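Local coordinates for protein 5-carboxymethyl-2-hydroxymuconate semialdehyde dehydrogenase (Thermus thermophilus, PDB 2D4E) that probably catalyses the NAD-dependent oxidation of 5-carboxymethyl-2-hydroxymuconate semialdehyde to the corresponding carboxylic acid, at residues Arg64-Ala69 with Gly233-Ala238; Glu287-Ala292 with Glu319-Lys324; Val293-Phe298 with Asn464-Arg469. All blocks are in the same frame, centred on the assembly; numbering follows the deposited sequence.

Contact 1 of 3, residues Arg64-Ala69 with Gly233-Ala238; sequences REVDRA and GAALVA. With NAD (nicotinamide-adenine-dinucleotide), chain K.
Val-66 of helix 63-80 meets Ala-235 and Leu-236 of helix 229-238 by van der Waals packing, with no hydrogen bond between the segments; on the side of helix 63-80, Val-66 alone touches segment 233-238. Just before it, Glu-65 turns to other partners, its OE1 accepting from the backbone N of Glu-39 and its OE2 from that of Gly-62. Val-66 itself divides the work between its two methyls. With CG1 anti to the backbone N (chi1 170°), that methyl presses on the opposing backbone, lying 3.6 Å from the CA of Leu-236 and equally near the carbonyl C of Ala-235. CG2 meets the CB of Ala-235 at 3.8 Å, methyl against methyl. Asp-67 then leaves the apolar patch, forming a salt bridge to Lys-71 and a hydrogen bond to His-239. Ala-69 packs on Val-194 of the neighbouring strand. The C atom of Gly-233 lies 3.3 Å from C2A of the NAD adenine, where a side chain on Gly-233 would collide with the ring. Helix 229-238 thus forms one wall of the adenine pocket in the Rossmann-like NAD-binding domain of aldehyde dehydrogenases, and helix 63-80 packs on its other side.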
loop_
_atom_site.group_PDB
_atom_site.type_symbol
_atom_site.label_atom_id
_atom_site.label_comp_id
_atom_site.label_asym_id
_atom_site.label_seq_id
_atom_site.Cartn_x
_atom_site.Cartn_y
_atom_site.Cartn_z
ATOM N N ARG C 64 -14.678 -35.037 -22.703
ATOM C CA ARG C 64 -13.692 -36.016 -22.258
ATOM C C ARG C 64 -12.274 -35.473 -22.169
ATOM O O ARG C 64 -11.551 -35.757 -21.214
ATOM C CB ARG C 64 -13.712 -37.239 -23.180
ATOM C CG ARG C 64 -14.753 -38.269 -22.802
ATOM C CD ARG C 64 -14.726 -39.457 -23.747
ATOM N NE ARG C 64 -15.345 -40.628 -23.134
ATOM C CZ ARG C 64 -14.827 -41.296 -22.106
ATOM N NH1 ARG C 64 -13.666 -40.920 -21.579
ATOM N NH2 ARG C 64 -15.463 -42.348 -21.610
ATOM N N GLU C 65 -11.865 -34.704 -23.167
ATOM C CA GLU C 65 -10.524 -34.140 -23.149
ATOM C C GLU C 65 -10.456 -33.080 -22.048
ATOM O O GLU C 65 -9.463 -32.978 -21.316
ATOM C CB GLU C 65 -10.180 -33.543 -24.522
ATOM C CG GLU C 65 -9.992 -34.598 -25.625
ATOM C CD GLU C 65 -11.294 -35.262 -26.068
ATOM O OE1 GLU C 65 -11.230 -36.407 -26.568
ATOM O OE2 GLU C 65 -12.376 -34.637 -25.935
ATOM N N VAL C 66 -11.529 -32.310 -21.913
ATOM C CA VAL C 66 -11.579 -31.280 -20.884
ATOM C C VAL C 66 -11.527 -31.924 -19.498
ATOM O O VAL C 66 -10.823 -31.439 -18.609
ATOM C CB VAL C 66 -12.860 -30.424 -21.016
ATOM C CG1 VAL C 66 -13.023 -29.509 -19.793
ATOM C CG2 VAL C 66 -12.777 -29.587 -22.282
ATOM N N ASP C 67 -12.257 -33.023 -19.316
ATOM C CA ASP C 67 -12.270 -33.705 -18.024
ATOM C C ASP C 67 -10.859 -34.165 -17.643
ATOM O O ASP C 67 -10.420 -33.979 -16.512
ATOM C CB ASP C 67 -13.240 -34.892 -18.063
ATOM C CG ASP C 67 -13.334 -35.616 -16.732
ATOM O OD1 ASP C 67 -13.580 -34.959 -15.701
ATOM O OD2 ASP C 67 -13.165 -36.849 -16.712
ATOM N N ARG C 68 -10.139 -34.748 -18.599
ATOM C CA ARG C 68 -8.780 -35.205 -18.346
ATOM C C ARG C 68 -7.847 -34.034 -18.026
ATOM O O ARG C 68 -6.992 -34.139 -17.147
ATOM C CB ARG C 68 -8.256 -35.984 -19.556
ATOM C CG ARG C 68 -8.872 -37.368 -19.718
ATOM C CD ARG C 68 -8.649 -37.924 -21.126
ATOM N NE ARG C 68 -7.230 -38.040 -21.464
ATOM C CZ ARG C 68 -6.769 -38.318 -22.682
ATOM N NH1 ARG C 68 -7.612 -38.511 -23.691
ATOM N NH2 ARG C 68 -5.462 -38.401 -22.893
ATOM N N ALA C 69 -8.012 -32.919 -18.737
ATOM C CA ALA C 69 -7.177 -31.736 -18.511
ATOM C C ALA C 69 -7.435 -31.144 -17.130
ATOM O O ALA C 69 -6.498 -30.794 -16.416
ATOM C CB ALA C 69 -7.452 -30.683 -19.578
ATOM N N GLY C 233 -14.954 -25.323 -24.907
ATOM C CA GLY C 233 -15.107 -24.139 -24.081
ATOM C C GLY C 233 -16.133 -24.295 -22.972
ATOM O O GLY C 233 -15.822 -24.120 -21.793
ATOM N N ALA C 234 -17.367 -24.613 -23.346
ATOM C CA ALA C 234 -18.433 -24.782 -22.370
ATOM C C ALA C 234 -18.134 -25.906 -21.389
ATOM O O ALA C 234 -18.550 -25.843 -20.240
ATOM C CB ALA C 234 -19.759 -25.043 -23.075
ATOM N N ALA C 235 -17.417 -26.938 -21.832
ATOM C CA ALA C 235 -17.093 -28.049 -20.935
ATOM C C ALA C 235 -16.114 -27.578 -19.858
ATOM O O ALA C 235 -16.196 -27.997 -18.703
ATOM C CB ALA C 235 -16.496 -29.214 -21.718
ATOM N N LEU C 236 -15.189 -26.703 -20.239
ATOM C CA LEU C 236 -14.211 -26.180 -19.285
ATOM C C LEU C 236 -14.913 -25.286 -18.257
ATOM O O LEU C 236 -14.638 -25.363 -17.059
ATOM C CB LEU C 236 -13.115 -25.391 -20.017
ATOM C CG LEU C 236 -12.024 -24.717 -19.165
ATOM C CD1 LEU C 236 -11.396 -25.717 -18.210
ATOM C CD2 LEU C 236 -10.965 -24.107 -20.074
ATOM N N VAL C 237 -15.828 -24.445 -18.727
ATOM C CA VAL C 237 -16.559 -23.557 -17.836
ATOM C C VAL C 237 -17.399 -24.350 -16.841
ATOM O O VAL C 237 -17.542 -23.960 -15.684
ATOM C CB VAL C 237 -17.482 -22.608 -18.630
ATOM C CG1 VAL C 237 -18.320 -21.770 -17.677
ATOM C CG2 VAL C 237 -16.640 -21.701 -19.522
ATOM N N ALA C 238 -17.937 -25.475 -17.289
ATOM C CA ALA C 238 -18.778 -26.308 -16.437
ATOM C C ALA C 238 -18.042 -27.248 -15.499
ATOM O O ALA C 238 -18.636 -27.731 -14.538
ATOM C CB ALA C 238 -19.745 -27.119 -17.297
HETATM P PA NAD K . -15.587 -15.235 -28.695
HETATM O O1A NAD K . -16.612 -15.989 -29.409
HETATM O O2A NAD K . -16.071 -14.727 -27.400
HETATM O O5B NAD K . -14.246 -16.092 -28.377
HETATM C C5B NAD K . -13.503 -16.069 -27.113
HETATM C C4B NAD K . -13.381 -17.494 -26.617
HETATM O O4B NAD K . -14.720 -17.845 -26.205
HETATM C C3B NAD K . -13.020 -18.539 -27.710
HETATM O O3B NAD K . -11.868 -19.312 -27.314
HETATM C C2B NAD K . -14.317 -19.356 -27.833
HETATM O O2B NAD K . -14.089 -20.734 -28.205
HETATM C C1B NAD K . -14.917 -19.188 -26.452
HETATM N N9A NAD K . -16.347 -19.439 -26.434
HETATM C C8A NAD K . -17.315 -19.080 -27.354
HETATM N N7A NAD K . -18.562 -19.485 -27.016
HETATM C C5A NAD K . -18.354 -20.138 -25.801
HETATM C C6A NAD K . -19.266 -20.807 -24.901
HETATM N N6A NAD K . -20.578 -20.907 -25.133
HETATM N N1A NAD K . -18.710 -21.359 -23.756
HETATM C C2A NAD K . -17.342 -21.253 -23.523
HETATM N N3A NAD K . -16.434 -20.664 -24.288
HETATM C C4A NAD K . -16.994 -20.119 -25.420
HETATM O O3 NAD K . -15.126 -14.117 -29.619
HETATM P PN NAD K . -13.810 -13.641 -30.365
HETATM O O1N NAD K . -14.192 -13.496 -31.784
HETATM O O2N NAD K . -12.719 -14.587 -30.075
HETATM O O5D NAD K . -13.807 -12.265 -29.655
HETATM C C5D NAD K . -13.206 -11.068 -30.088
HETATM C C4D NAD K . -13.698 -10.236 -28.945
HETATM O O4D NAD K . -12.799 -10.278 -27.814
HETATM C C3D NAD K . -14.042 -8.785 -29.250
HETATM O O3D NAD K . -15.348 -8.408 -28.769
HETATM C C2D NAD K . -12.886 -8.059 -28.565
HETATM O O2D NAD K . -13.262 -6.709 -28.223
HETATM C C1D NAD K . -12.618 -8.963 -27.383
HETATM N N1N NAD K . -11.275 -8.788 -26.805
HETATM C C2N NAD K . -11.295 -8.115 -25.593
HETATM C C3N NAD K . -10.065 -7.897 -24.992
HETATM C C7N NAD K . -9.944 -7.152 -23.671
HETATM O O7N NAD K . -8.835 -6.997 -23.193
HETATM N N7N NAD K . -11.044 -6.673 -23.063
HETATM C C4N NAD K . -8.813 -8.354 -25.614
HETATM C C5N NAD K . -8.952 -9.032 -26.860
HETATM C C6N NAD K . -10.130 -9.282 -27.510
#

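Contact 2 of 3, residues Glu287-Ala292 with Glu319-Lys324; sequences ERALDA and EDFVGK
Where Leu-290 and Lys-324 bring their CA atoms to 7.5 Å, the short helical segments 287-292 and 319-324 run in broadly the same direction, crossing at -43° with axes 10.7 Å apart. Such a separation must be filled by side chains, and Phe-321 and Leu-290 fill it from either helix. The CG of Phe-321 stands anti to the backbone N (chi1 -171°), which carries the ring across to the facing helix. The ring arrives edge first: CE1 comes within 3.7 Å of the backbone N of Leu-290, and the carbonyl C of Ala-289 lies in the ring plane beyond the rim. CZ and CE1 also touch the methyl of Ala-289, CZ standing 4.1 Å from its CB. Beneath this pair lies the sheet, since Phe-321 and Ala-289 both pack on Val-280 and Phe-321 also on Val-313. An alanine in place of this phenylalanine is likely to leave Ala-289 and the backbone at Leu-290 without their aromatic partner and to open a gap between helices and sheet.

Nearer the surface, Leu-290 and Lys-324 cross at about a right angle. CD1 of Leu-290 rests 3.9 Å from the carbonyl C of Lys-324, while CD2 meets its CB at 4.0 Å. The lysine chain beyond CG is extended, and its NZ donates to Asp-320 OD2 at 2.7 Å, on the syn lone pair, in a salt bridge along its own helix. Glu-287 OE2 stays 5.0 Å from that NZ, so any attraction is probably modest. Asp-291 is bridged to Lys-512 and Lys-515 of the second subunit. Segments 287-292 and 319-324 are thus joined by apolar packing without a hydrogen bond, while Asp-291 and Arg-328 add a salt bridge between the same two helices.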
loop_
_atom_site.group_PDB
_atom_site.type_symbol
_atom_site.label_atom_id
_atom_site.label_comp_id
_atom_site.label_asym_id
_atom_site.label_seq_id
_atom_site.Cartn_x
_atom_site.Cartn_y
_atom_site.Cartn_z
ATOM N N GLU C 287 -1.916 17.337 -35.416
ATOM C CA GLU C 287 -1.042 16.487 -36.212
ATOM C C GLU C 287 -0.864 15.156 -35.479
ATOM O O GLU C 287 -0.959 14.092 -36.082
ATOM C CB GLU C 287 0.314 17.161 -36.421
ATOM C CG GLU C 287 0.249 18.407 -37.285
ATOM C CD GLU C 287 -0.413 18.140 -38.626
ATOM O OE1 GLU C 287 0.056 17.235 -39.357
ATOM O OE2 GLU C 287 -1.406 18.836 -38.951
ATOM N N ARG C 288 -0.612 15.227 -34.175
ATOM C CA ARG C 288 -0.440 14.024 -33.364
ATOM C C ARG C 288 -1.787 13.313 -33.233
ATOM O O ARG C 288 -1.864 12.083 -33.302
ATOM C CB ARG C 288 0.089 14.382 -31.969
ATOM C CG ARG C 288 0.361 13.164 -31.084
ATOM C CD ARG C 288 0.393 13.516 -29.593
ATOM N NE ARG C 288 1.379 14.546 -29.267
ATOM C CZ ARG C 288 1.639 14.970 -28.032
ATOM N NH1 ARG C 288 0.995 14.445 -26.994
ATOM N NH2 ARG C 288 2.551 15.917 -27.831
ATOM N N ALA C 289 -2.848 14.094 -33.039
ATOM C CA ALA C 289 -4.189 13.533 -32.903
ATOM C C ALA C 289 -4.549 12.736 -34.157
ATOM O O ALA C 289 -5.117 11.652 -34.065
ATOM C CB ALA C 289 -5.211 14.645 -32.669
ATOM N N LEU C 290 -4.209 13.276 -35.326
ATOM C CA LEU C 290 -4.489 12.599 -36.587
ATOM C C LEU C 290 -3.730 11.271 -36.650
ATOM O O LEU C 290 -4.309 10.227 -36.951
ATOM C CB LEU C 290 -4.085 13.486 -37.773
ATOM C CG LEU C 290 -4.260 12.876 -39.171
ATOM C CD1 LEU C 290 -5.722 12.516 -39.391
ATOM C CD2 LEU C 290 -3.790 13.868 -40.238
ATOM N N ASP C 291 -2.432 11.309 -36.370
ATOM C CA ASP C 291 -1.636 10.089 -36.396
ATOM C C ASP C 291 -2.222 9.056 -35.449
ATOM O O ASP C 291 -2.376 7.894 -35.807
ATOM C CB ASP C 291 -0.195 10.371 -35.979
ATOM C CG ASP C 291 0.617 11.018 -37.076
ATOM O OD1 ASP C 291 1.729 11.489 -36.774
ATOM O OD2 ASP C 291 0.156 11.049 -38.236
ATOM N N ALA C 292 -2.550 9.496 -34.239
ATOM C CA ALA C 292 -3.094 8.612 -33.215
ATOM C C ALA C 292 -4.427 7.951 -33.551
ATOM O O ALA C 292 -4.548 6.728 -33.451
ATOM C CB ALA C 292 -3.213 9.364 -31.900
ATOM N N GLU C 319 -15.137 19.077 -40.256
ATOM C CA GLU C 319 -14.915 18.961 -41.695
ATOM C C GLU C 319 -13.452 18.768 -42.078
ATOM O O GLU C 319 -13.109 17.844 -42.822
ATOM C CB GLU C 319 -15.471 20.195 -42.412
ATOM C CG GLU C 319 -16.560 19.860 -43.409
ATOM C CD GLU C 319 -17.681 19.045 -42.783
ATOM O OE1 GLU C 319 -18.455 19.606 -41.978
ATOM O OE2 GLU C 319 -17.784 17.837 -43.086
ATOM N N ASP C 320 -12.587 19.635 -41.570
ATOM C CA ASP C 320 -11.174 19.549 -41.900
ATOM C C ASP C 320 -10.476 18.317 -41.330
ATOM O O ASP C 320 -9.785 17.604 -42.053
ATOM C CB ASP C 320 -10.438 20.799 -41.418
ATOM C CG ASP C 320 -8.999 20.840 -41.899
ATOM O OD1 ASP C 320 -8.774 21.213 -43.071
ATOM O OD2 ASP C 320 -8.094 20.479 -41.114
ATOM N N PHE C 321 -10.649 18.073 -40.032
ATOM C CA PHE C 321 -9.991 16.942 -39.385
ATOM C C PHE C 321 -10.461 15.606 -39.941
ATOM O O PHE C 321 -9.647 14.758 -40.305
ATOM C CB PHE C 321 -10.225 16.969 -37.870
ATOM C CG PHE C 321 -9.404 15.956 -37.117
ATOM C CD1 PHE C 321 -8.051 16.184 -36.866
ATOM C CD2 PHE C 321 -9.974 14.755 -36.692
ATOM C CE1 PHE C 321 -7.274 15.228 -36.205
ATOM C CE2 PHE C 321 -9.210 13.791 -36.032
ATOM C CZ PHE C 321 -7.856 14.026 -35.786
ATOM N N VAL C 322 -11.775 15.419 -40.001
ATOM C CA VAL C 322 -12.324 14.174 -40.518
ATOM C C VAL C 322 -11.903 13.987 -41.968
ATOM O O VAL C 322 -11.646 12.866 -42.408
ATOM C CB VAL C 322 -13.855 14.157 -40.402
ATOM C CG1 VAL C 322 -14.425 12.904 -41.080
ATOM C CG2 VAL C 322 -14.244 14.183 -38.930
ATOM N N GLY C 323 -11.827 15.093 -42.704
ATOM C CA GLY C 323 -11.401 15.023 -44.087
ATOM C C GLY C 323 -9.991 14.467 -44.129
ATOM O O GLY C 323 -9.653 13.664 -45.006
ATOM N N LYS C 324 -9.159 14.883 -43.178
ATOM C CA LYS C 324 -7.786 14.392 -43.129
ATOM C C LYS C 324 -7.715 12.925 -42.714
ATOM O O LYS C 324 -6.816 12.202 -43.138
ATOM C CB LYS C 324 -6.944 15.264 -42.197
ATOM C CG LYS C 324 -6.535 16.569 -42.862
ATOM C CD LYS C 324 -5.981 17.578 -41.888
ATOM C CE LYS C 324 -5.724 18.890 -42.606
ATOM N NZ LYS C 324 -5.473 19.990 -41.645
#

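Contact 3 of 3, residues Val293-Phe298 with Asn464-Arg469; sequences VVFQIF and NSHNVR
Gln-296 and Asn-467 supply the one hydrogen bond between the end of helix 286-298 and the loop at 464-469, and the packing is closest around it. The amide N of Asn-467 donates to OE1 of Gln-296 at 2.8 Å, nearly straight at 163°, although the donor stands above the carbonyl plane. A bend at chi2 (54°) in the glutamine chain turns its amide to the loop, where OE1 also lies 3.3 Å from CB of His-466 and NE2 lies 3.6 Å from CB of Asn-467. The planes of the glutamine amide and the imidazole are nearly parallel, though the two side chains cross at about a right angle. The loop braces itself as well: Ser-465 OG donates to the carbonyl O of His-466 at 2.7 Å, on a lone pair in the carbonyl plane, and CG2 of Val-468 lies over one face of the imidazole, toward its rim.

All this lies in the catalytic domain of the aldehyde dehydrogenase fold. The helix leads into the loop that holds Arg-304 and Thr-306, the loop that in this family bears the catalytic cysteine; Asn-467 touches Thr-306 and ends about 9 Å from the bound NAD, its ND2 bonded to the hydroxyl of Tyr-440.

Toward the subunit interface the fit is looser. Phe-295, partly exposed, forms an offset edge-to-face pair with His-466, whose edge is turned to the phenyl face; the planes stand at 82° and the centroids 5.5 Å apart. The nearest atoms of the two rings, CE1 of Phe-295 and CD2 of His-466, keep 3.9 Å between them. Pro-511 and His-509 of the second subunit pack on Phe-295 and His-466 respectively.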
loop_
_atom_site.group_PDB
_atom_site.type_symbol
_atom_site.label_atom_id
_atom_site.label_comp_id
_atom_site.label_asym_id
_atom_site.label_seq_id
_atom_site.Cartn_x
_atom_site.Cartn_y
_atom_site.Cartn_z
ATOM N N VAL C 293 -5.431 8.738 -33.939
ATOM C CA VAL C 293 -6.734 8.154 -34.250
ATOM C C VAL C 293 -6.684 7.261 -35.485
ATOM O O VAL C 293 -7.369 6.243 -35.544
ATOM C CB VAL C 293 -7.841 9.238 -34.426
ATOM C CG1 VAL C 293 -7.873 10.149 -33.193
ATOM C CG2 VAL C 293 -7.600 10.054 -35.688
ATOM N N VAL C 294 -5.868 7.617 -36.471
ATOM C CA VAL C 294 -5.787 6.765 -37.651
ATOM C C VAL C 294 -5.195 5.415 -37.248
ATOM O O VAL C 294 -5.706 4.354 -37.622
ATOM C CB VAL C 294 -4.916 7.395 -38.756
ATOM C CG1 VAL C 294 -4.701 6.388 -39.884
ATOM C CG2 VAL C 294 -5.596 8.651 -39.291
ATOM N N PHE C 295 -4.122 5.457 -36.469
ATOM C CA PHE C 295 -3.475 4.230 -36.018
ATOM C C PHE C 295 -4.346 3.415 -35.072
ATOM O O PHE C 295 -4.450 2.204 -35.211
ATOM C CB PHE C 295 -2.148 4.552 -35.321
ATOM C CG PHE C 295 -1.601 3.409 -34.493
ATOM C CD1 PHE C 295 -2.023 3.217 -33.180
ATOM C CD2 PHE C 295 -0.685 2.515 -35.036
ATOM C CE1 PHE C 295 -1.542 2.150 -32.425
ATOM C CE2 PHE C 295 -0.198 1.445 -34.288
ATOM C CZ PHE C 295 -0.627 1.262 -32.982
ATOM N N GLN C 296 -4.969 4.089 -34.109
ATOM C CA GLN C 296 -5.783 3.412 -33.103
ATOM C C GLN C 296 -7.011 2.653 -33.623
ATOM O O GLN C 296 -7.551 1.795 -32.924
ATOM C CB GLN C 296 -6.197 4.407 -32.012
ATOM C CG GLN C 296 -6.477 3.751 -30.665
ATOM C CD GLN C 296 -5.311 2.895 -30.189
ATOM O OE1 GLN C 296 -4.204 3.390 -29.996
ATOM N NE2 GLN C 296 -5.556 1.601 -30.012
ATOM N N ILE C 297 -7.464 2.957 -34.833
ATOM C CA ILE C 297 -8.608 2.229 -35.365
ATOM C C ILE C 297 -8.203 1.272 -36.486
ATOM O O ILE C 297 -8.716 0.161 -36.565
ATOM C CB ILE C 297 -9.733 3.182 -35.893
ATOM C CG1 ILE C 297 -10.880 2.355 -36.487
ATOM C CG2 ILE C 297 -9.199 4.091 -36.984
ATOM C CD1 ILE C 297 -11.442 1.286 -35.554
ATOM N N PHE C 298 -7.262 1.684 -37.328
ATOM C CA PHE C 298 -6.856 0.842 -38.447
ATOM C C PHE C 298 -5.713 -0.145 -38.221
ATOM O O PHE C 298 -5.580 -1.105 -38.976
ATOM C CB PHE C 298 -6.580 1.722 -39.674
ATOM C CG PHE C 298 -7.784 2.511 -40.124
ATOM C CD1 PHE C 298 -7.714 3.893 -40.280
ATOM C CD2 PHE C 298 -9.003 1.872 -40.343
ATOM C CE1 PHE C 298 -8.847 4.632 -40.644
ATOM C CE2 PHE C 298 -10.139 2.594 -40.705
ATOM C CZ PHE C 298 -10.065 3.978 -40.856
ATOM N N ASN C 464 -3.844 12.526 -25.042
ATOM C CA ASN C 464 -2.931 12.927 -26.108
ATOM C C ASN C 464 -1.966 11.874 -26.630
ATOM O O ASN C 464 -0.796 12.163 -26.900
ATOM C CB ASN C 464 -2.156 14.170 -25.673
ATOM C CG ASN C 464 -3.069 15.352 -25.430
ATOM O OD1 ASN C 464 -4.041 15.548 -26.161
ATOM N ND2 ASN C 464 -2.759 16.151 -24.409
ATOM N N SER C 465 -2.460 10.654 -26.795
ATOM C CA SER C 465 -1.623 9.588 -27.316
ATOM C C SER C 465 -2.460 8.388 -27.683
ATOM O O SER C 465 -3.647 8.322 -27.369
ATOM C CB SER C 465 -0.584 9.146 -26.284
ATOM O OG SER C 465 -1.105 8.117 -25.462
ATOM N N HIS C 466 -1.820 7.438 -28.357
ATOM C CA HIS C 466 -2.468 6.200 -28.739
ATOM C C HIS C 466 -2.316 5.262 -27.536
ATOM O O HIS C 466 -1.834 5.671 -26.478
ATOM C CB HIS C 466 -1.781 5.608 -29.968
ATOM C CG HIS C 466 -0.306 5.425 -29.800
ATOM N ND1 HIS C 466 0.545 6.477 -29.537
ATOM C CD2 HIS C 466 0.466 4.313 -29.832
ATOM C CE1 HIS C 466 1.779 6.020 -29.412
ATOM N NE2 HIS C 466 1.758 4.710 -29.586
ATOM N N ASN C 467 -2.716 4.010 -27.706
ATOM C CA ASN C 467 -2.651 3.017 -26.639
ATOM C C ASN C 467 -1.209 2.595 -26.314
ATOM O O ASN C 467 -0.609 1.811 -27.049
ATOM C CB ASN C 467 -3.479 1.795 -27.055
ATOM C CG ASN C 467 -3.816 0.892 -25.889
ATOM O OD1 ASN C 467 -2.937 0.263 -25.294
ATOM N ND2 ASN C 467 -5.097 0.829 -25.547
ATOM N N VAL C 468 -0.660 3.116 -25.218
ATOM C CA VAL C 468 0.705 2.786 -24.789
ATOM C C VAL C 468 0.606 2.219 -23.375
ATOM O O VAL C 468 0.318 2.945 -22.432
ATOM C CB VAL C 468 1.622 4.037 -24.762
ATOM C CG1 VAL C 468 3.057 3.630 -24.377
ATOM C CG2 VAL C 468 1.617 4.726 -26.129
ATOM N N ARG C 469 0.868 0.927 -23.233
ATOM C CA ARG C 469 0.737 0.258 -21.947
ATOM C C ARG C 469 1.940 0.196 -21.008
ATOM O O ARG C 469 3.097 0.192 -21.434
ATOM C CB ARG C 469 0.221 -1.163 -22.183
ATOM C CG ARG C 469 -1.140 -1.206 -22.859
ATOM C CD ARG C 469 -2.281 -1.347 -21.859
ATOM N NE ARG C 469 -2.344 -2.698 -21.301
ATOM C CZ ARG C 469 -1.903 -3.041 -20.094
ATOM N NH1 ARG C 469 -1.385 -2.127 -19.285
ATOM N NH2 ARG C 469 -2.000 -4.300 -19.687
#

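Overall arrangement
Contact 1 stands apart from the other two, about 38 Å from contact 3 and 48 Å from contact 2 between centres, across the middle of the chain. It belongs to the cofactor-binding side and, unlike the others, meets no other subunit. Contacts 2 and 3 share helix 286-298 and touch directly: Arg-288 NH1 probably bonds to Asn-464 O, and Phe-321 packs on Val-293. Their chemistry nonetheless diverges along that one helix. Contacts 1 and 2 are mainly buried and join helix to helix by apolar packing, contact 2 adding a charged rim. Contact 3, only partly buried, ties helix to loop with a directed hydrogen bond and an aromatic pair.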